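Local coordinates for protein bacillaene synthase dehydratase PksH (Bacillus subtilis, PDB 3HP0) that catalyses the dehydration of a carrier-tethered (S)-3-hydroxy-3-methylglutaryl group to 3-methylglutaconyl during assembly of the antibiotic bacillaene, at residues P88-W93 with L148-R153; A121-I126 with H209-M214; L92-Q97 with Q220-K225. All blocks are in the same frame, centred on the assembly; numbering follows the deposited sequence.

Contact 1: P88-W93 with L148-R153; sequences PLYDLW and LPFLIR
An aromatic cluster of Tyr-90, Trp-93 and Phe-150 joins helix 87-98 to the start of helix 148-155 in the buried interior of this crotonase-family fold. The two short segments run roughly parallel, but their axes come no closer than 11.6 Å, so large rings have to span the gap. Phe-150 reaches across and is used twice. Its CE2 corner lies over one face of Tyr-90, 3.8 Å from Tyr-90 CE1, in an edge-to-face pair whose planes are tilted by 57°. One of its own faces takes Trp-93: CB makes a CH-pi contact 3.9 Å from the Phe-150 ring centroid, and the indole turns its edge to the same ring, nearly perpendicular at 81°. Tyr-90 has its CG anti to the backbone N (chi1 -159°), which swings the ring toward helix 148-155 until OH lies 3.6 Å from Pro-149 CB. That hydroxyl is hydrogen-bonded to the carbonyl oxygen of Val-221 on helix 220-235, while Phe-118 adds another edge-to-face ring to Trp-93, whose side chain lies about 10 Å from that of the active-site residue Glu-137. Between the two segments, then, cohesion is apolar and aromatic, and the buried Tyr-90 hydroxyl finds its hydrogen bond on a third helix.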
loop_
_atom_site.group_PDB
_atom_site.type_symbol
_atom_site.label_atom_id
_atom_site.label_comp_id
_atom_site.label_asym_id
_atom_site.label_seq_id
_atom_site.Cartn_x
_atom_site.Cartn_y
_atom_site.Cartn_z
ATOM N N PRO A 88 -5.431 -11.453 -3.010
ATOM C CA PRO A 88 -4.049 -11.365 -3.484
ATOM C C PRO A 88 -3.364 -10.082 -2.987
ATOM O O PRO A 88 -2.224 -10.111 -2.510
ATOM C CB PRO A 88 -4.212 -11.399 -5.003
ATOM C CG PRO A 88 -5.400 -12.286 -5.177
ATOM C CD PRO A 88 -6.346 -11.765 -4.121
ATOM N N LEU A 89 -4.065 -8.959 -3.099
ATOM C CA LEU A 89 -3.529 -7.682 -2.650
ATOM C C LEU A 89 -3.251 -7.713 -1.142
ATOM O O LEU A 89 -2.190 -7.280 -0.682
ATOM C CB LEU A 89 -4.519 -6.554 -2.957
ATOM C CG LEU A 89 -4.082 -5.153 -2.521
ATOM C CD1 LEU A 89 -2.843 -4.744 -3.307
ATOM C CD2 LEU A 89 -5.206 -4.149 -2.751
ATOM N N TYR A 90 -4.209 -8.228 -0.377
ATOM C CA TYR A 90 -4.058 -8.293 1.070
ATOM C C TYR A 90 -2.863 -9.148 1.464
ATOM O O TYR A 90 -2.071 -8.754 2.319
ATOM C CB TYR A 90 -5.319 -8.853 1.715
ATOM C CG TYR A 90 -5.469 -8.505 3.184
ATOM C CD1 TYR A 90 -6.234 -7.402 3.585
ATOM C CD2 TYR A 90 -4.868 -9.290 4.176
ATOM C CE1 TYR A 90 -6.407 -7.100 4.921
ATOM C CE2 TYR A 90 -5.033 -8.986 5.532
ATOM C CZ TYR A 90 -5.809 -7.897 5.896
ATOM O OH TYR A 90 -6.032 -7.622 7.226
ATOM N N ASP A 91 -2.730 -10.314 0.833
ATOM C CA ASP A 91 -1.620 -11.219 1.126
ATOM C C ASP A 91 -0.281 -10.626 0.737
ATOM O O ASP A 91 0.730 -10.905 1.373
ATOM C CB ASP A 91 -1.821 -12.564 0.431
ATOM C CG ASP A 91 -2.915 -13.375 1.075
ATOM O OD1 ASP A 91 -2.967 -13.391 2.324
ATOM O OD2 ASP A 91 -3.716 -13.993 0.346
ATOM N N LEU A 92 -0.285 -9.813 -0.313
ATOM C CA LEU A 92 0.921 -9.136 -0.768
ATOM C C LEU A 92 1.362 -8.172 0.338
ATOM O O LEU A 92 2.522 -8.180 0.766
ATOM C CB LEU A 92 0.624 -8.358 -2.041
ATOM C CG LEU A 92 1.667 -7.371 -2.563
ATOM C CD1 LEU A 92 3.019 -8.048 -2.730
ATOM C CD2 LEU A 92 1.168 -6.804 -3.879
ATOM N N TRP A 93 0.429 -7.355 0.817
ATOM C CA TRP A 93 0.755 -6.412 1.873
ATOM C C TRP A 93 1.208 -7.165 3.113
ATOM O O TRP A 93 2.066 -6.686 3.854
ATOM C CB TRP A 93 -0.448 -5.525 2.198
ATOM C CG TRP A 93 -0.759 -4.524 1.112
ATOM C CD1 TRP A 93 0.087 -4.094 0.130
ATOM C CD2 TRP A 93 -1.985 -3.813 0.924
ATOM N NE1 TRP A 93 -0.537 -3.159 -0.659
ATOM C CE2 TRP A 93 -1.810 -2.966 -0.194
ATOM C CE3 TRP A 93 -3.219 -3.808 1.590
ATOM C CZ2 TRP A 93 -2.825 -2.121 -0.664
ATOM C CZ3 TRP A 93 -4.228 -2.972 1.125
ATOM C CH2 TRP A 93 -4.024 -2.138 0.008
ATOM N N LEU A 148 -7.086 -0.406 6.110
ATOM C CA LEU A 148 -7.247 -0.110 7.537
ATOM C C LEU A 148 -6.497 -0.918 8.582
ATOM O O LEU A 148 -5.966 -0.335 9.525
ATOM C CB LEU A 148 -8.744 -0.071 7.900
ATOM C CG LEU A 148 -9.546 1.048 7.211
ATOM C CD1 LEU A 148 -11.034 0.944 7.548
ATOM C CD2 LEU A 148 -9.006 2.401 7.648
ATOM N N PRO A 149 -6.451 -2.263 8.456
ATOM C CA PRO A 149 -5.730 -3.051 9.469
ATOM C C PRO A 149 -4.235 -2.713 9.509
ATOM O O PRO A 149 -3.621 -2.655 10.579
ATOM C CB PRO A 149 -6.003 -4.498 9.055
ATOM C CG PRO A 149 -7.347 -4.399 8.360
ATOM C CD PRO A 149 -7.186 -3.140 7.528
ATOM N N PHE A 150 -3.660 -2.489 8.336
ATOM C CA PHE A 150 -2.245 -2.122 8.226
ATOM C C PHE A 150 -2.038 -0.684 8.746
ATOM O O PHE A 150 -1.093 -0.412 9.491
ATOM C CB PHE A 150 -1.797 -2.231 6.763
ATOM C CG PHE A 150 -1.846 -3.636 6.213
ATOM C CD1 PHE A 150 -0.798 -4.530 6.448
ATOM C CD2 PHE A 150 -2.961 -4.081 5.497
ATOM C CE1 PHE A 150 -0.858 -5.834 5.984
ATOM C CE2 PHE A 150 -3.030 -5.397 5.024
ATOM C CZ PHE A 150 -1.978 -6.271 5.268
ATOM N N LEU A 151 -2.937 0.222 8.361
ATOM C CA LEU A 151 -2.853 1.610 8.794
ATOM C C LEU A 151 -2.973 1.675 10.310
ATOM O O LEU A 151 -2.160 2.316 10.993
ATOM C CB LEU A 151 -3.963 2.464 8.148
ATOM C CG LEU A 151 -3.903 3.968 8.504
ATOM C CD1 LEU A 151 -2.542 4.546 8.095
ATOM C CD2 LEU A 151 -5.015 4.743 7.806
ATOM N N ILE A 152 -3.985 0.991 10.829
ATOM C CA ILE A 152 -4.242 0.957 12.258
ATOM C C ILE A 152 -3.058 0.418 13.043
ATOM O O ILE A 152 -2.741 0.923 14.119
ATOM C CB ILE A 152 -5.505 0.114 12.559
ATOM C CG1 ILE A 152 -6.736 0.891 12.076
ATOM C CG2 ILE A 152 -5.561 -0.267 14.061
ATOM C CD1 ILE A 152 -8.052 0.190 12.324
ATOM N N ARG A 153 -2.396 -0.606 12.514
ATOM C CA ARG A 153 -1.244 -1.150 13.220
ATOM C C ARG A 153 -0.164 -0.062 13.384
ATOM O O ARG A 153 0.582 -0.059 14.360
ATOM C CB ARG A 153 -0.652 -2.358 12.476
ATOM C CG ARG A 153 0.686 -2.805 13.088
ATOM C CD ARG A 153 1.506 -3.750 12.205
ATOM N NE ARG A 153 2.907 -3.744 12.636
ATOM C CZ ARG A 153 3.769 -2.754 12.388
ATOM N NH1 ARG A 153 3.384 -1.685 11.693
ATOM N NH2 ARG A 153 5.006 -2.811 12.867
#

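Contact 2: A121-I126 with H209-M214; sequences ATDIAI and HYKQFM
Lys-211 NZ and Asp-123 OD2 form a salt bridge with a hydrogen bond of 2.6 Å, the lysine approaching the syn lone pair of the carboxylate. Because that lone pair lies on the side of the other oxygen, the ammonium also comes within 3.2 Å of Asp-123 OD1. The two side chains meet from opposite directions: the aspartate from the turn between helix 115-121 and strand 124-127, the lysine from helix 204-217. Lys-211 does not reach out straight. Bends at chi2 (-135°) and chi3 (-61°) draw its chain in beside the carboxylate, so that CD is 3.4 Å from Asp-123 OD1 and CE 3.5 Å from Asp-123 OD2. Both ends have further partners: OD2 also accepts from the backbone N of Thr-103, near the start of the neighbouring strand 102-107, and NZ also donates to the carbonyl oxygen of Tyr-101. Beyond the pair itself there is little packing, 84 Å² in all, and the backbones stay well apart, with 9.3 Å between Asp-123 CA and Lys-211 CA. The attachment is therefore almost wholly electrostatic, and since Lys-211 is buried, the carboxylate and the carbonyl probably offset much of the cost of enclosing its charge.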
loop_
_atom_site.group_PDB
_atom_site.type_symbol
_atom_site.label_atom_id
_atom_site.label_comp_id
_atom_site.label_asym_id
_atom_site.label_seq_id
_atom_site.Cartn_x
_atom_site.Cartn_y
_atom_site.Cartn_z
ATOM N N ALA A 121 2.075 -1.136 5.160
ATOM C CA ALA A 121 2.560 -2.504 5.264
ATOM C C ALA A 121 4.075 -2.665 5.316
ATOM O O ALA A 121 4.574 -3.575 5.994
ATOM C CB ALA A 121 2.004 -3.326 4.112
ATOM N N THR A 122 4.808 -1.805 4.605
ATOM C CA THR A 122 6.252 -1.912 4.590
ATOM C C THR A 122 6.792 -1.768 6.000
ATOM O O THR A 122 6.185 -1.101 6.840
ATOM C CB THR A 122 6.906 -0.857 3.635
ATOM O OG1 THR A 122 6.610 0.485 4.064
ATOM C CG2 THR A 122 6.388 -1.063 2.204
ATOM N N ASP A 123 7.913 -2.429 6.270
ATOM C CA ASP A 123 8.548 -2.378 7.586
ATOM C C ASP A 123 8.987 -0.956 7.920
ATOM O O ASP A 123 8.994 -0.564 9.086
ATOM C CB ASP A 123 9.792 -3.263 7.620
ATOM C CG ASP A 123 9.470 -4.736 7.491
ATOM O OD1 ASP A 123 8.723 -5.262 8.348
ATOM O OD2 ASP A 123 9.977 -5.368 6.541
ATOM N N ILE A 124 9.369 -0.212 6.879
ATOM C CA ILE A 124 9.845 1.158 7.008
ATOM C C ILE A 124 9.350 2.031 5.865
ATOM O O ILE A 124 9.485 1.677 4.688
ATOM C CB ILE A 124 11.381 1.206 7.006
ATOM C CG1 ILE A 124 11.910 0.409 8.198
ATOM C CG2 ILE A 124 11.866 2.668 7.011
ATOM C CD1 ILE A 124 13.405 0.410 8.311
ATOM N N ALA A 125 8.794 3.184 6.215
ATOM C CA ALA A 125 8.274 4.101 5.212
ATOM C C ALA A 125 8.935 5.470 5.339
ATOM O O ALA A 125 8.858 6.106 6.387
ATOM C CB ALA A 125 6.758 4.229 5.357
ATOM N N ILE A 126 9.581 5.911 4.267
ATOM C CA ILE A 126 10.245 7.215 4.262
ATOM C C ILE A 126 9.645 8.132 3.191
ATOM O O ILE A 126 9.081 7.675 2.200
ATOM C CB ILE A 126 11.756 7.070 3.993
ATOM C CG1 ILE A 126 11.985 6.615 2.559
ATOM C CG2 ILE A 126 12.358 6.044 4.937
ATOM C CD1 ILE A 126 13.430 6.505 2.202
ATOM N N HIS A 209 14.171 -14.217 11.258
ATOM C CA HIS A 209 13.783 -14.718 12.571
ATOM C C HIS A 209 13.181 -13.602 13.412
ATOM O O HIS A 209 12.262 -13.840 14.183
ATOM C CB HIS A 209 14.985 -15.300 13.309
ATOM C CG HIS A 209 15.420 -16.638 12.801
ATOM N ND1 HIS A 209 14.607 -17.751 12.843
ATOM C CD2 HIS A 209 16.596 -17.050 12.265
ATOM C CE1 HIS A 209 15.264 -18.791 12.359
ATOM N NE2 HIS A 209 16.472 -18.392 12.002
ATOM N N TYR A 210 13.707 -12.389 13.271
ATOM C CA TYR A 210 13.192 -11.263 14.030
ATOM C C TYR A 210 11.780 -10.922 13.561
ATOM O O TYR A 210 10.877 -10.734 14.384
ATOM C CB TYR A 210 14.108 -10.031 13.897
ATOM C CG TYR A 210 13.421 -8.768 14.367
ATOM C CD1 TYR A 210 12.990 -8.640 15.689
ATOM C CD2 TYR A 210 13.068 -7.771 13.464
ATOM C CE1 TYR A 210 12.214 -7.566 16.096
ATOM C CE2 TYR A 210 12.285 -6.683 13.862
ATOM C CZ TYR A 210 11.860 -6.596 15.175
ATOM O OH TYR A 210 11.048 -5.564 15.563
ATOM N N LYS A 211 11.574 -10.857 12.244
ATOM C CA LYS A 211 10.241 -10.550 11.740
ATOM C C LYS A 211 9.253 -11.665 12.078
ATOM O O LYS A 211 8.097 -11.383 12.389
ATOM C CB LYS A 211 10.258 -10.261 10.228
ATOM C CG LYS A 211 11.168 -9.077 9.861
ATOM C CD LYS A 211 10.543 -8.100 8.885
ATOM C CE LYS A 211 10.209 -8.756 7.559
ATOM N NZ LYS A 211 9.435 -7.892 6.630
ATOM N N GLN A 212 9.690 -12.925 12.045
ATOM C CA GLN A 212 8.772 -14.008 12.383
ATOM C C GLN A 212 8.302 -13.833 13.814
ATOM O O GLN A 212 7.124 -13.991 14.113
ATOM C CB GLN A 212 9.425 -15.387 12.208
ATOM C CG GLN A 212 9.808 -15.678 10.765
ATOM C CD GLN A 212 10.390 -17.072 10.574
ATOM O OE1 GLN A 212 10.795 -17.732 11.544
ATOM N NE2 GLN A 212 10.444 -17.527 9.319
ATOM N N PHE A 213 9.227 -13.485 14.697
ATOM C CA PHE A 213 8.894 -13.260 16.102
ATOM C C PHE A 213 7.843 -12.134 16.271
ATOM O O PHE A 213 6.866 -12.299 17.005
ATOM C CB PHE A 213 10.168 -12.910 16.871
ATOM C CG PHE A 213 9.920 -12.446 18.268
ATOM C CD1 PHE A 213 9.589 -13.352 19.262
ATOM C CD2 PHE A 213 9.983 -11.089 18.584
ATOM C CE1 PHE A 213 9.321 -12.927 20.554
ATOM C CE2 PHE A 213 9.718 -10.657 19.863
ATOM C CZ PHE A 213 9.386 -11.577 20.858
HETATM N N MSE A 214 8.052 -10.996 15.603
HETATM C CA MSE A 214 7.098 -9.882 15.691
HETATM C C MSE A 214 5.731 -10.338 15.162
HETATM O O MSE A 214 4.695 -9.960 15.702
HETATM C CB MSE A 214 7.581 -8.650 14.886
HETATM C CG MSE A 214 8.727 -7.886 15.526
HETATM SE SE MSE A 214 8.292 -7.149 17.302
HETATM C CE MSE A 214 8.167 -5.242 16.804
#

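Contact 3: L92-Q97 with Q220-K225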
loop_
_atom_site.group_PDB
_atom_site.type_symbol
_atom_site.label_atom_id
_atom_site.label_comp_id
_atom_site.label_asym_id
_atom_site.label_seq_id
_atom_site.Cartn_x
_atom_site.Cartn_y
_atom_site.Cartn_z
ATOM N N LEU A 92 -0.285 -9.813 -0.313
ATOM C CA LEU A 92 0.921 -9.136 -0.768
ATOM C C LEU A 92 1.362 -8.172 0.338
ATOM O O LEU A 92 2.522 -8.180 0.766
ATOM C CB LEU A 92 0.624 -8.358 -2.041
ATOM C CG LEU A 92 1.667 -7.371 -2.563
ATOM C CD1 LEU A 92 3.019 -8.048 -2.730
ATOM C CD2 LEU A 92 1.168 -6.804 -3.879
ATOM N N TRP A 93 0.429 -7.355 0.817
ATOM C CA TRP A 93 0.755 -6.412 1.873
ATOM C C TRP A 93 1.208 -7.165 3.113
ATOM O O TRP A 93 2.066 -6.686 3.854
ATOM C CB TRP A 93 -0.448 -5.525 2.198
ATOM C CG TRP A 93 -0.759 -4.524 1.112
ATOM C CD1 TRP A 93 0.087 -4.094 0.130
ATOM C CD2 TRP A 93 -1.985 -3.813 0.924
ATOM N NE1 TRP A 93 -0.537 -3.159 -0.659
ATOM C CE2 TRP A 93 -1.810 -2.966 -0.194
ATOM C CE3 TRP A 93 -3.219 -3.808 1.590
ATOM C CZ2 TRP A 93 -2.825 -2.121 -0.664
ATOM C CZ3 TRP A 93 -4.228 -2.972 1.125
ATOM C CH2 TRP A 93 -4.024 -2.138 0.008
HETATM N N MSE A 94 0.641 -8.352 3.330
HETATM C CA MSE A 94 1.026 -9.166 4.484
HETATM C C MSE A 94 2.449 -9.684 4.302
HETATM O O MSE A 94 3.225 -9.744 5.249
HETATM C CB MSE A 94 0.088 -10.356 4.658
HETATM C CG MSE A 94 -1.307 -9.996 5.121
HETATM SE SE MSE A 94 -2.184 -11.509 5.986
HETATM C CE MSE A 94 -1.492 -11.232 7.778
ATOM N N LYS A 95 2.780 -10.047 3.071
ATOM C CA LYS A 95 4.099 -10.574 2.739
ATOM C C LYS A 95 5.154 -9.511 3.072
ATOM O O LYS A 95 6.199 -9.813 3.659
ATOM C CB LYS A 95 4.152 -10.918 1.247
ATOM C CG LYS A 95 5.111 -12.029 0.862
ATOM C CD LYS A 95 4.574 -13.378 1.320
ATOM C CE LYS A 95 5.135 -14.526 0.477
ATOM N NZ LYS A 95 4.508 -15.850 0.815
ATOM N N LEU A 96 4.871 -8.269 2.687
ATOM C CA LEU A 96 5.776 -7.164 2.952
ATOM C C LEU A 96 6.110 -7.095 4.429
ATOM O O LEU A 96 7.238 -6.776 4.795
ATOM C CB LEU A 96 5.143 -5.843 2.516
ATOM C CG LEU A 96 5.330 -5.325 1.089
ATOM C CD1 LEU A 96 5.909 -6.376 0.163
ATOM C CD2 LEU A 96 3.986 -4.842 0.600
ATOM N N GLN A 97 5.131 -7.394 5.280
ATOM C CA GLN A 97 5.351 -7.365 6.727
ATOM C C GLN A 97 5.973 -8.649 7.271
ATOM O O GLN A 97 6.532 -8.662 8.370
ATOM C CB GLN A 97 4.035 -7.200 7.476
ATOM C CG GLN A 97 3.252 -5.971 7.220
ATOM C CD GLN A 97 2.259 -5.731 8.337
ATOM O OE1 GLN A 97 1.327 -6.518 8.537
ATOM N NE2 GLN A 97 2.462 -4.651 9.085
ATOM N N GLN A 220 -2.986 -9.160 14.662
ATOM C CA GLN A 220 -3.932 -8.107 14.315
ATOM C C GLN A 220 -4.284 -8.090 12.826
ATOM O O GLN A 220 -5.450 -8.140 12.459
ATOM C CB GLN A 220 -3.324 -6.771 14.715
ATOM C CG GLN A 220 -4.262 -5.607 14.735
ATOM C CD GLN A 220 -3.519 -4.290 14.587
ATOM O OE1 GLN A 220 -2.487 -4.069 15.228
ATOM N NE2 GLN A 220 -4.043 -3.408 13.736
ATOM N N VAL A 221 -3.264 -8.015 11.975
ATOM C CA VAL A 221 -3.463 -7.979 10.534
ATOM C C VAL A 221 -4.158 -9.216 9.965
ATOM O O VAL A 221 -5.177 -9.095 9.274
ATOM C CB VAL A 221 -2.123 -7.786 9.788
ATOM C CG1 VAL A 221 -2.341 -7.958 8.276
ATOM C CG2 VAL A 221 -1.557 -6.397 10.088
ATOM N N SER A 222 -3.611 -10.398 10.246
ATOM C CA SER A 222 -4.210 -11.640 9.748
ATOM C C SER A 222 -5.608 -11.901 10.334
ATOM O O SER A 222 -6.507 -12.366 9.638
ATOM C CB SER A 222 -3.288 -12.836 10.042
ATOM O OG SER A 222 -3.079 -12.997 11.432
ATOM N N ARG A 223 -5.786 -11.578 11.609
ATOM C CA ARG A 223 -7.060 -11.788 12.279
ATOM C C ARG A 223 -8.214 -10.996 11.660
ATOM O O ARG A 223 -9.376 -11.393 11.753
ATOM C CB ARG A 223 -6.926 -11.425 13.759
ATOM C CG ARG A 223 -8.221 -11.550 14.539
ATOM C CD ARG A 223 -8.030 -11.223 16.012
ATOM N NE ARG A 223 -7.009 -12.061 16.633
ATOM C CZ ARG A 223 -6.804 -12.144 17.944
ATOM N NH1 ARG A 223 -7.557 -11.437 18.785
ATOM N NH2 ARG A 223 -5.841 -12.929 18.417
ATOM N N ALA A 224 -7.889 -9.877 11.022
ATOM C CA ALA A 224 -8.896 -9.021 10.415
ATOM C C ALA A 224 -9.123 -9.277 8.931
ATOM O O ALA A 224 -10.079 -8.759 8.361
ATOM C CB ALA A 224 -8.501 -7.558 10.620
ATOM N N LYS A 225 -8.258 -10.076 8.312
ATOM C CA LYS A 225 -8.340 -10.345 6.878
ATOM C C LYS A 225 -9.709 -10.721 6.308
ATOM O O LYS A 225 -10.201 -10.072 5.367
ATOM C CB LYS A 225 -7.329 -11.421 6.487
ATOM C CG LYS A 225 -7.305 -11.690 5.003
ATOM C CD LYS A 225 -6.389 -12.848 4.674
ATOM C CE LYS A 225 -6.389 -13.128 3.177
ATOM N NZ LYS A 225 -5.422 -14.201 2.812
#
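Met-94, present as selenomethionine, lays its terminal methyl over the first turn of helix 220-235, with CE 3.4 Å from Val-221 CG1 and 3.3 Å from Ser-222 CB. The bend at chi3 (86°) turns CE off the line of the chain and into the angle between these two residues, where it also lies 3.4 Å from Ser-222 N. The Met-94 and Val-221 side chains run alongside each other, head to tail, which also brings Met-94 CG to 3.9 Å from Val-221 CG1. The other branch of the valine faces Gln-97, with Gln-97 OE1 3.3 Å from Val-221 CG2, a van der Waals touch. Val-221 thus has one methyl against each of two residues lying almost one helical turn apart on helix 87-98. Ser-222 contributes its CB, while its OG is hydrogen-bonded to the carbonyl oxygen of His-219. The segments are close to antiparallel, at 165°, with axes 11.1 Å apart, so the gap is bridged by side chains, one of them reaching the facing backbone. Phe-150 of helix 148-155 touches both Val-221 and Gln-97, making this a three-helix junction; on another side of helix 87-98, Leu-92 and Leu-96 pack on helix 34-48, and the Leu-96 carbonyl oxygen accepts a hydrogen bond from Thr-103 OG1 on strand 102-107.

Of the segments involved, those on helix 87-98 come first along the chain and start two of the closures. Contact 1 returns to it after 54 intervening residues, at helix 148-155; contact 3 returns after 122, at helix 220-235, with Leu-92 and Trp-93 common to both starting segments. Contact 2 opens inside the loop of contact 1, at 121-126, and closes beyond it at 209-214, so these two cross, while contact 2 nests wholly within contact 3. Centres of contacts 1 and 3 are about 5 Å apart, and the Asp-91 to Lys-225 salt bridge runs between them. Ala-121 packs on Phe-150 and Trp-93, joining contact 2 to this core. Together they tie helices 87-98, 148-155, 204-217 and 220-235 to the edge of the main sheet.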